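Local coordinates for protein putative xylanase (Bacteroides fragilis, PDB 2P1G) that is of unproven function but belongs to an N-acetylmuramoyl-L-alanine amidase-like family and may hydrolyse glycosyl bonds, perhaps in xylan, at residues 10-21 with 205-216; 120-128 with 141-149. All blocks are in the same frame, centred on the assembly; numbering follows the deposited sequence.

How the interactions relate
Two ways of fastening one piece of chain to another are found here. In interaction 1 the backbone after helix 10-14 bonds to the edge strand 213-216; in interaction 2 a buried carboxylate of helix 138-151 holds the short helix 123-126. Along the chain, interaction 2 is nested inside the long excursion that interaction 1 closes. In space they lie on opposite sides of the chain's centre, their own centres 29 Å apart and their nearest atoms about 13 Å apart, without touching. Interaction 1 also borders the chain just before helix 43-54, through V41 and D42.

Interaction 1. Residues 10-21 with 205-216; sequences LSNGLGFVDTPY and LHASSKEGKVVV
V214 gives the approaching chain both polar atoms of its backbone. Its O accepts from D18 N at 2.8 Å with an N-H...O angle of 167°, while its N donates to T19 O, lying in the plane of that carbonyl. A third backbone bond, from Y21 N to G212 O (3.0 Å), is almost straight at the hydrogen but reaches the oxygen from well above the carbonyl plane. P20 and K213 form the single beta bridge of this pairing. The type II turn from F16 to T19 brings T19 N, and the T19 side-chain torsion (chi1 -62°) brings OG1, to one face of the F16 carbonyl; F16 O also rests against V214 CB.

In the fold, residues 18-21 run along the outer edge of strand 213-216, while helix 10-14 packs at L205, and P20 and V214 meet V41 ahead of helix 43-54. The antiparallel sheet with helix 43-54 beside it is consistent with the papain-like fold of the Peptidase_CA clan; 10-21 lies between that helix and the sheet edge.

Apolar packing is concentrated on L205, whose two methyl groups divide the work. L205 CD2 presses on the helix, 3.6 Å from G13 C and close to L10 CD1 and L14 CD2, whereas L205 CD1 meets V17 CG2 at 3.8 Å. L14 CD2 continues the patch to V216 CG2.

The Y21 ring is carried over the hairpin turn because CG stands anti to the backbone N (chi1 -176°). S209 CB makes a CH-pi contact over its face, 4.0 Å from the Y21 ring centroid; A207 O lies at the edge, near the ring plane, and A207 CB touches CD1.

D18 and K213 point the same way side by side, and D18 OD1 is 3.7 Å from K213 NZ, a long salt bridge.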
loop_
_atom_site.group_PDB
_atom_site.type_symbol
_atom_site.label_atom_id
_atom_site.label_comp_id
_atom_site.label_asym_id
_atom_site.label_seq_id
_atom_site.Cartn_x
_atom_site.Cartn_y
_atom_site.Cartn_z
ATOM N N LEU A 10 -7.931 1.123 -12.164
ATOM C CA LEU A 10 -7.878 -0.185 -12.757
ATOM C C LEU A 10 -7.213 -0.177 -14.129
ATOM O O LEU A 10 -6.355 -1.007 -14.383
ATOM C CB LEU A 10 -9.278 -0.781 -12.816
ATOM C CG LEU A 10 -9.341 -2.286 -12.937
ATOM C CD1 LEU A 10 -8.384 -2.964 -11.947
ATOM C CD2 LEU A 10 -10.790 -2.719 -12.746
ATOM N N SER A 11 -7.563 0.774 -15.000
ATOM C CA SER A 11 -6.972 0.782 -16.342
ATOM C C SER A 11 -5.454 0.956 -16.298
ATOM O O SER A 11 -4.722 0.280 -17.025
ATOM C CB SER A 11 -7.609 1.843 -17.242
ATOM O OG SER A 11 -7.347 3.153 -16.751
ATOM N N ASN A 12 -4.973 1.859 -15.453
ATOM C CA ASN A 12 -3.526 2.001 -15.315
ATOM C C ASN A 12 -2.864 0.784 -14.680
ATOM O O ASN A 12 -1.810 0.313 -15.151
ATOM C CB ASN A 12 -3.170 3.300 -14.593
ATOM C CG ASN A 12 -3.290 4.506 -15.500
ATOM O OD1 ASN A 12 -2.542 4.642 -16.470
ATOM N ND2 ASN A 12 -4.226 5.374 -15.200
ATOM N N GLY A 13 -3.504 0.246 -13.643
ATOM C CA GLY A 13 -3.015 -0.951 -12.966
ATOM C C GLY A 13 -2.897 -2.141 -13.910
ATOM O O GLY A 13 -1.914 -2.884 -13.871
ATOM N N LEU A 14 -3.903 -2.310 -14.774
ATOM C CA LEU A 14 -3.949 -3.482 -15.638
ATOM C C LEU A 14 -2.812 -3.498 -16.645
ATOM O O LEU A 14 -2.396 -4.563 -17.095
ATOM C CB LEU A 14 -5.315 -3.630 -16.306
ATOM C CG LEU A 14 -6.428 -4.189 -15.415
ATOM C CD1 LEU A 14 -7.784 -3.993 -16.095
ATOM C CD2 LEU A 14 -6.194 -5.675 -15.054
ATOM N N GLY A 15 -2.294 -2.316 -16.973
ATOM C CA GLY A 15 -1.140 -2.203 -17.865
ATOM C C GLY A 15 0.131 -2.823 -17.304
ATOM O O GLY A 15 1.112 -3.044 -18.033
ATOM N N PHE A 16 0.113 -3.137 -16.008
ATOM C CA PHE A 16 1.268 -3.728 -15.350
ATOM C C PHE A 16 1.204 -5.247 -15.291
ATOM O O PHE A 16 2.123 -5.879 -14.769
ATOM C CB PHE A 16 1.382 -3.212 -13.917
ATOM C CG PHE A 16 1.961 -1.845 -13.818
ATOM C CD1 PHE A 16 3.328 -1.671 -13.618
ATOM C CD2 PHE A 16 1.141 -0.727 -13.895
ATOM C CE1 PHE A 16 3.876 -0.396 -13.524
ATOM C CE2 PHE A 16 1.696 0.573 -13.790
ATOM C CZ PHE A 16 3.045 0.724 -13.595
ATOM N N VAL A 17 0.128 -5.837 -15.793
ATOM C CA VAL A 17 -0.019 -7.295 -15.652
ATOM C C VAL A 17 1.210 -7.998 -16.261
ATOM O O VAL A 17 1.621 -7.686 -17.379
ATOM C CB VAL A 17 -1.385 -7.800 -16.203
ATOM C CG1 VAL A 17 -1.419 -9.335 -16.366
ATOM C CG2 VAL A 17 -2.517 -7.363 -15.273
ATOM N N ASP A 18 1.786 -8.925 -15.494
ATOM C CA ASP A 18 2.955 -9.716 -15.889
ATOM C C ASP A 18 4.295 -9.029 -15.646
ATOM O O ASP A 18 5.338 -9.638 -15.857
ATOM C CB ASP A 18 2.863 -10.201 -17.342
ATOM C CG ASP A 18 1.772 -11.223 -17.544
ATOM O OD1 ASP A 18 1.502 -12.017 -16.609
ATOM O OD2 ASP A 18 1.191 -11.224 -18.645
ATOM N N THR A 19 4.276 -7.778 -15.193
ATOM C CA THR A 19 5.514 -7.095 -14.767
ATOM C C THR A 19 6.117 -7.871 -13.601
ATOM O O THR A 19 5.406 -8.214 -12.655
ATOM C CB THR A 19 5.239 -5.634 -14.326
ATOM O OG1 THR A 19 4.721 -4.892 -15.429
ATOM C CG2 THR A 19 6.520 -4.945 -13.814
ATOM N N PRO A 20 7.418 -8.202 -13.684
ATOM C CA PRO A 20 8.056 -8.995 -12.640
ATOM C C PRO A 20 8.010 -8.322 -11.279
ATOM O O PRO A 20 8.110 -7.107 -11.195
ATOM C CB PRO A 20 9.516 -9.092 -13.107
ATOM C CG PRO A 20 9.468 -8.840 -14.580
ATOM C CD PRO A 20 8.334 -7.893 -14.801
ATOM N N TYR A 21 7.856 -9.130 -10.238
ATOM C CA TYR A 21 8.005 -8.685 -8.866
ATOM C C TYR A 21 9.476 -8.662 -8.476
ATOM O O TYR A 21 10.232 -9.579 -8.813
ATOM C CB TYR A 21 7.255 -9.630 -7.945
ATOM C CG TYR A 21 7.262 -9.222 -6.499
ATOM C CD1 TYR A 21 6.143 -8.637 -5.931
ATOM C CD2 TYR A 21 8.384 -9.437 -5.685
ATOM C CE1 TYR A 21 6.136 -8.265 -4.629
ATOM C CE2 TYR A 21 8.377 -9.055 -4.349
ATOM C CZ TYR A 21 7.241 -8.478 -3.840
ATOM O OH TYR A 21 7.182 -8.089 -2.522
ATOM N N LEU A 205 -5.970 -7.258 -7.948
ATOM C CA LEU A 205 -4.890 -7.035 -8.870
ATOM C C LEU A 205 -3.701 -6.565 -8.018
ATOM O O LEU A 205 -3.802 -5.553 -7.331
ATOM C CB LEU A 205 -5.311 -5.958 -9.891
ATOM C CG LEU A 205 -4.214 -5.368 -10.799
ATOM C CD1 LEU A 205 -3.536 -6.420 -11.711
ATOM C CD2 LEU A 205 -4.789 -4.208 -11.615
ATOM N N HIS A 206 -2.592 -7.306 -8.035
ATOM C CA HIS A 206 -1.537 -7.049 -7.075
ATOM C C HIS A 206 -0.199 -7.590 -7.543
ATOM O O HIS A 206 -0.150 -8.457 -8.424
ATOM C CB HIS A 206 -1.922 -7.636 -5.701
ATOM C CG HIS A 206 -1.918 -9.140 -5.641
ATOM N ND1 HIS A 206 -2.741 -9.929 -6.420
ATOM C CD2 HIS A 206 -1.213 -9.994 -4.865
ATOM C CE1 HIS A 206 -2.534 -11.202 -6.132
ATOM N NE2 HIS A 206 -1.617 -11.268 -5.184
ATOM N N ALA A 207 0.883 -7.047 -6.984
ATOM C CA ALA A 207 2.196 -7.585 -7.255
ATOM C C ALA A 207 2.422 -8.702 -6.257
ATOM O O ALA A 207 2.464 -8.463 -5.058
ATOM C CB ALA A 207 3.265 -6.508 -7.135
ATOM N N SER A 208 2.553 -9.917 -6.783
ATOM C CA SER A 208 2.620 -11.149 -5.991
ATOM C C SER A 208 4.051 -11.696 -5.950
ATOM O O SER A 208 4.627 -11.981 -6.993
ATOM C CB SER A 208 1.702 -12.203 -6.640
ATOM O OG SER A 208 1.839 -13.480 -6.022
ATOM N N SER A 209 4.617 -11.845 -4.751
ATOM C CA SER A 209 5.908 -12.497 -4.617
ATOM C C SER A 209 5.731 -14.004 -4.859
ATOM O O SER A 209 6.655 -14.672 -5.318
ATOM C CB SER A 209 6.523 -12.234 -3.241
ATOM O OG SER A 209 5.667 -12.726 -2.223
ATOM N N LYS A 210 4.538 -14.521 -4.571
ATOM C CA LYS A 210 4.222 -15.938 -4.831
ATOM C C LYS A 210 4.294 -16.291 -6.320
ATOM O O LYS A 210 4.942 -17.278 -6.696
ATOM C CB LYS A 210 2.855 -16.293 -4.242
ATOM C CG LYS A 210 2.463 -17.772 -4.354
ATOM C CD LYS A 210 1.158 -18.045 -3.630
ATOM C CE LYS A 210 0.668 -19.450 -3.921
ATOM N NZ LYS A 210 -0.424 -19.849 -2.998
ATOM N N GLU A 211 3.648 -15.475 -7.158
ATOM C CA GLU A 211 3.623 -15.661 -8.613
ATOM C C GLU A 211 4.833 -15.042 -9.282
ATOM O O GLU A 211 5.129 -15.336 -10.445
ATOM C CB GLU A 211 2.350 -15.043 -9.224
ATOM C CG GLU A 211 1.047 -15.448 -8.544
ATOM C CD GLU A 211 0.475 -16.752 -9.066
ATOM O OE1 GLU A 211 1.160 -17.799 -8.959
ATOM O OE2 GLU A 211 -0.675 -16.733 -9.582
ATOM N N GLY A 212 5.525 -14.168 -8.549
ATOM C CA GLY A 212 6.703 -13.472 -9.057
ATOM C C GLY A 212 6.411 -12.375 -10.057
ATOM O O GLY A 212 7.293 -11.968 -10.814
ATOM N N LYS A 213 5.166 -11.900 -10.083
ATOM C CA LYS A 213 4.779 -10.857 -11.024
ATOM C C LYS A 213 3.436 -10.246 -10.639
ATOM O O LYS A 213 2.739 -10.771 -9.760
ATOM C CB LYS A 213 4.688 -11.416 -12.450
ATOM C CG LYS A 213 3.580 -12.459 -12.623
ATOM C CD LYS A 213 3.845 -13.314 -13.865
ATOM C CE LYS A 213 2.717 -14.309 -14.104
ATOM N NZ LYS A 213 2.983 -15.165 -15.320
ATOM N N VAL A 214 3.086 -9.148 -11.311
ATOM C CA VAL A 214 1.757 -8.512 -11.155
ATOM C C VAL A 214 0.713 -9.411 -11.804
ATOM O O VAL A 214 0.854 -9.777 -12.972
ATOM C CB VAL A 214 1.684 -7.111 -11.806
ATOM C CG1 VAL A 214 0.240 -6.532 -11.732
ATOM C CG2 VAL A 214 2.668 -6.159 -11.132
ATOM N N VAL A 215 -0.323 -9.768 -11.039
ATOM C CA VAL A 215 -1.393 -10.655 -11.535
ATOM C C VAL A 215 -2.772 -10.206 -11.061
ATOM O O VAL A 215 -2.904 -9.526 -10.046
ATOM C CB VAL A 215 -1.199 -12.123 -11.025
ATOM C CG1 VAL A 215 0.135 -12.689 -11.494
ATOM C CG2 VAL A 215 -1.311 -12.186 -9.499
ATOM N N VAL A 216 -3.801 -10.600 -11.809
ATOM C CA VAL A 216 -5.156 -10.606 -11.269
ATOM C C VAL A 216 -5.243 -11.946 -10.519
ATOM O O VAL A 216 -5.120 -13.029 -11.134
ATOM C CB VAL A 216 -6.198 -10.505 -12.393
ATOM C CG1 VAL A 216 -7.629 -10.618 -11.847
ATOM C CG2 VAL A 216 -6.031 -9.182 -13.156
#

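Interaction 2. Residues 120-128 with 141-149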
loop_
_atom_site.group_PDB
_atom_site.type_symbol
_atom_site.label_atom_id
_atom_site.label_comp_id
_atom_site.label_asym_id
_atom_site.label_seq_id
_atom_site.Cartn_x
_atom_site.Cartn_y
_atom_site.Cartn_z
ATOM N N SER A 120 -0.559 -0.615 16.038
ATOM C CA SER A 120 0.575 -0.936 16.898
ATOM C C SER A 120 1.737 -1.262 15.988
ATOM O O SER A 120 1.850 -2.394 15.502
ATOM C CB SER A 120 0.279 -2.122 17.822
ATOM O OG SER A 120 1.357 -2.294 18.752
ATOM N N LEU A 121 2.564 -0.244 15.736
ATOM C CA LEU A 121 3.692 -0.331 14.801
ATOM C C LEU A 121 5.031 -0.388 15.563
ATOM O O LEU A 121 5.266 0.422 16.463
ATOM C CB LEU A 121 3.681 0.885 13.885
ATOM C CG LEU A 121 2.349 1.207 13.199
ATOM C CD1 LEU A 121 2.455 2.499 12.445
ATOM C CD2 LEU A 121 1.963 0.055 12.286
ATOM N N SER A 122 5.900 -1.329 15.188
ATOM C CA SER A 122 7.188 -1.492 15.857
ATOM C C SER A 122 8.134 -2.412 15.121
ATOM O O SER A 122 9.271 -2.588 15.553
ATOM C CB SER A 122 7.008 -1.997 17.302
ATOM O OG SER A 122 6.318 -3.245 17.370
ATOM N N TYR A 123 7.681 -2.989 14.011
ATOM C CA TYR A 123 8.467 -4.020 13.355
ATOM C C TYR A 123 9.800 -3.475 12.917
ATOM O O TYR A 123 10.818 -4.110 13.145
ATOM C CB TYR A 123 7.749 -4.614 12.152
ATOM C CG TYR A 123 8.471 -5.811 11.555
ATOM C CD1 TYR A 123 8.137 -7.108 11.923
ATOM C CD2 TYR A 123 9.499 -5.630 10.626
ATOM C CE1 TYR A 123 8.804 -8.231 11.340
ATOM C CE2 TYR A 123 10.188 -6.725 10.070
ATOM C CZ TYR A 123 9.824 -8.018 10.426
ATOM O OH TYR A 123 10.506 -9.095 9.866
ATOM N N MET A 124 9.809 -2.314 12.266
ATOM C CA MET A 124 11.050 -1.827 11.683
ATOM C C MET A 124 12.092 -1.490 12.749
ATOM O O MET A 124 13.259 -1.848 12.614
ATOM C CB MET A 124 10.793 -0.604 10.784
ATOM C CG MET A 124 9.919 -0.891 9.557
ATOM S SD MET A 124 9.784 0.546 8.434
ATOM C CE MET A 124 11.407 0.503 7.643
ATOM N N SER A 125 11.675 -0.826 13.818
ATOM C CA SER A 125 12.661 -0.421 14.833
ATOM C C SER A 125 13.077 -1.613 15.701
ATOM O O SER A 125 14.120 -1.575 16.346
ATOM C CB SER A 125 12.157 0.743 15.668
ATOM O OG SER A 125 11.167 0.320 16.575
ATOM N N THR A 126 12.281 -2.678 15.661
ATOM C CA THR A 126 12.541 -3.922 16.404
ATOM C C THR A 126 13.487 -4.846 15.645
ATOM O O THR A 126 14.212 -5.645 16.255
ATOM C CB THR A 126 11.198 -4.652 16.713
ATOM O OG1 THR A 126 10.529 -3.924 17.738
ATOM C CG2 THR A 126 11.410 -6.112 17.195
ATOM N N HIS A 127 13.482 -4.736 14.324
ATOM C CA HIS A 127 14.334 -5.551 13.447
ATOM C C HIS A 127 15.133 -4.651 12.478
ATOM O O HIS A 127 15.090 -4.860 11.274
ATOM C CB HIS A 127 13.491 -6.539 12.629
ATOM C CG HIS A 127 12.691 -7.490 13.456
ATOM N ND1 HIS A 127 13.264 -8.532 14.156
ATOM C CD2 HIS A 127 11.359 -7.558 13.700
ATOM C CE1 HIS A 127 12.322 -9.197 14.800
ATOM N NE2 HIS A 127 11.157 -8.634 14.532
ATOM N N PRO A 128 15.909 -3.679 13.008
ATOM C CA PRO A 128 16.576 -2.751 12.099
ATOM C C PRO A 128 17.636 -3.466 11.269
ATOM O O PRO A 128 17.995 -2.993 10.193
ATOM C CB PRO A 128 17.232 -1.740 13.046
ATOM C CG PRO A 128 17.445 -2.495 14.317
ATOM C CD PRO A 128 16.283 -3.444 14.416
ATOM N N VAL A 141 16.983 4.615 12.860
ATOM C CA VAL A 141 16.163 3.767 13.728
ATOM C C VAL A 141 15.386 4.632 14.748
ATOM O O VAL A 141 14.185 4.425 14.975
ATOM C CB VAL A 141 17.009 2.705 14.452
ATOM C CG1 VAL A 141 16.158 1.923 15.443
ATOM C CG2 VAL A 141 17.623 1.767 13.431
ATOM N N ALA A 142 16.080 5.604 15.338
ATOM C CA ALA A 142 15.459 6.484 16.336
ATOM C C ALA A 142 14.302 7.233 15.690
ATOM O O ALA A 142 13.235 7.372 16.301
ATOM C CB ALA A 142 16.469 7.488 16.884
ATOM N N GLN A 143 14.514 7.712 14.472
ATOM C CA GLN A 143 13.469 8.442 13.750
ATOM C C GLN A 143 12.281 7.534 13.458
ATOM O O GLN A 143 11.127 7.939 13.638
ATOM C CB GLN A 143 14.005 9.080 12.460
ATOM C CG GLN A 143 13.006 9.998 11.732
ATOM C CD GLN A 143 12.499 11.149 12.604
ATOM O OE1 GLN A 143 13.255 12.051 12.949
ATOM N NE2 GLN A 143 11.210 11.113 12.965
ATOM N N MET A 144 12.542 6.303 13.009
ATOM C CA MET A 144 11.423 5.391 12.700
ATOM C C MET A 144 10.660 5.076 13.983
ATOM O O MET A 144 9.430 5.011 13.973
ATOM C CB MET A 144 11.916 4.112 12.013
ATOM C CG MET A 144 12.303 4.268 10.523
ATOM S SD MET A 144 11.192 5.238 9.422
ATOM C CE MET A 144 9.634 4.358 9.716
ATOM N N ALA A 145 11.375 4.920 15.097
ATOM C CA ALA A 145 10.709 4.707 16.387
ATOM C C ALA A 145 9.795 5.896 16.773
ATOM O O ALA A 145 8.723 5.688 17.356
ATOM C CB ALA A 145 11.732 4.432 17.497
ATOM N N LYS A 146 10.206 7.123 16.440
ATOM C CA LYS A 146 9.352 8.293 16.691
ATOM C C LYS A 146 8.081 8.233 15.846
ATOM O O LYS A 146 6.984 8.526 16.339
ATOM C CB LYS A 146 10.096 9.596 16.417
ATOM C CG LYS A 146 11.167 9.919 17.443
ATOM C CD LYS A 146 11.902 11.200 17.036
ATOM C CE LYS A 146 13.256 11.310 17.723
ATOM N NZ LYS A 146 14.078 12.371 17.042
ATOM N N TYR A 147 8.225 7.824 14.591
ATOM C CA TYR A 147 7.059 7.712 13.712
ATOM C C TYR A 147 6.124 6.582 14.142
ATOM O O TYR A 147 4.884 6.747 14.155
ATOM C CB TYR A 147 7.486 7.544 12.254
ATOM C CG TYR A 147 8.140 8.753 11.619
ATOM C CD1 TYR A 147 7.657 10.050 11.853
ATOM C CD2 TYR A 147 9.199 8.597 10.735
ATOM C CE1 TYR A 147 8.231 11.147 11.256
ATOM C CE2 TYR A 147 9.792 9.690 10.121
ATOM C CZ TYR A 147 9.305 10.966 10.390
ATOM O OH TYR A 147 9.885 12.045 9.786
ATOM N N GLU A 148 6.702 5.436 14.498
ATOM C CA GLU A 148 5.925 4.323 15.048
ATOM C C GLU A 148 5.137 4.751 16.279
ATOM O O GLU A 148 3.956 4.391 16.437
ATOM C CB GLU A 148 6.831 3.143 15.412
ATOM C CG GLU A 148 7.502 2.495 14.190
ATOM C CD GLU A 148 8.644 1.565 14.601
ATOM O OE1 GLU A 148 9.031 1.614 15.784
ATOM O OE2 GLU A 148 9.123 0.781 13.755
ATOM N N LYS A 149 5.786 5.514 17.158
ATOM C CA LYS A 149 5.142 5.890 18.419
ATOM C C LYS A 149 3.983 6.841 18.171
ATOM O O LYS A 149 2.957 6.765 18.857
ATOM C CB LYS A 149 6.144 6.520 19.401
ATOM C CG LYS A 149 7.045 5.485 20.074
ATOM C CD LYS A 149 7.936 6.105 21.174
ATOM C CE LYS A 149 9.117 5.184 21.501
ATOM N NZ LYS A 149 10.368 5.638 20.816
#
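Helix 123-126 and the residues leading into it pass close to helix 138-151, with the CA atoms of L121 and E148 5.2 Å apart and those of S125 and V141 5.6 Å apart. This is a helix-loop-helix arrangement in which a glutamate of the longer helix bonds to a backbone N in the single turn of the shorter. S122, the N-cap residue, makes no capping bond with its own side chain.

E148 does most of the work. Its chain leaves the helix with CG anti to the carbonyl carbon (chi1 -66°) and then runs extended, which carries the carboxylate across to S125. That residue takes both oxygens: S125 OG donates to E148 OE1 at 2.6 Å and S125 N to E148 OE2 at 3.0 Å, each bond using a syn lone pair. Such a two-pronged grip limits rotation of the carboxylate. Y91 OH makes another hydrogen bond to OE2 and one to M124 N, so the buried acid is satisfied from several directions. These donors would be expected to favour its charged form, perhaps with a small contribution from the N-terminus of helix 123-126.

Further along, the stem of the glutamate lies against the backbone, E148 CB standing 3.3 Å from L121 O. S152 OG ties the same region together by bonding both E148 O and L121 N.

Apolar contacts continue on from the acid. M124 and M144 both have bent chains, and M124 SD lies 4.0 Å from M144 CE; S125 CB abuts A145 CB. Beyond the end of helix 123-126, the ring of P128 packs on V141, P128 CB lying 3.5 Å from V141 CG2.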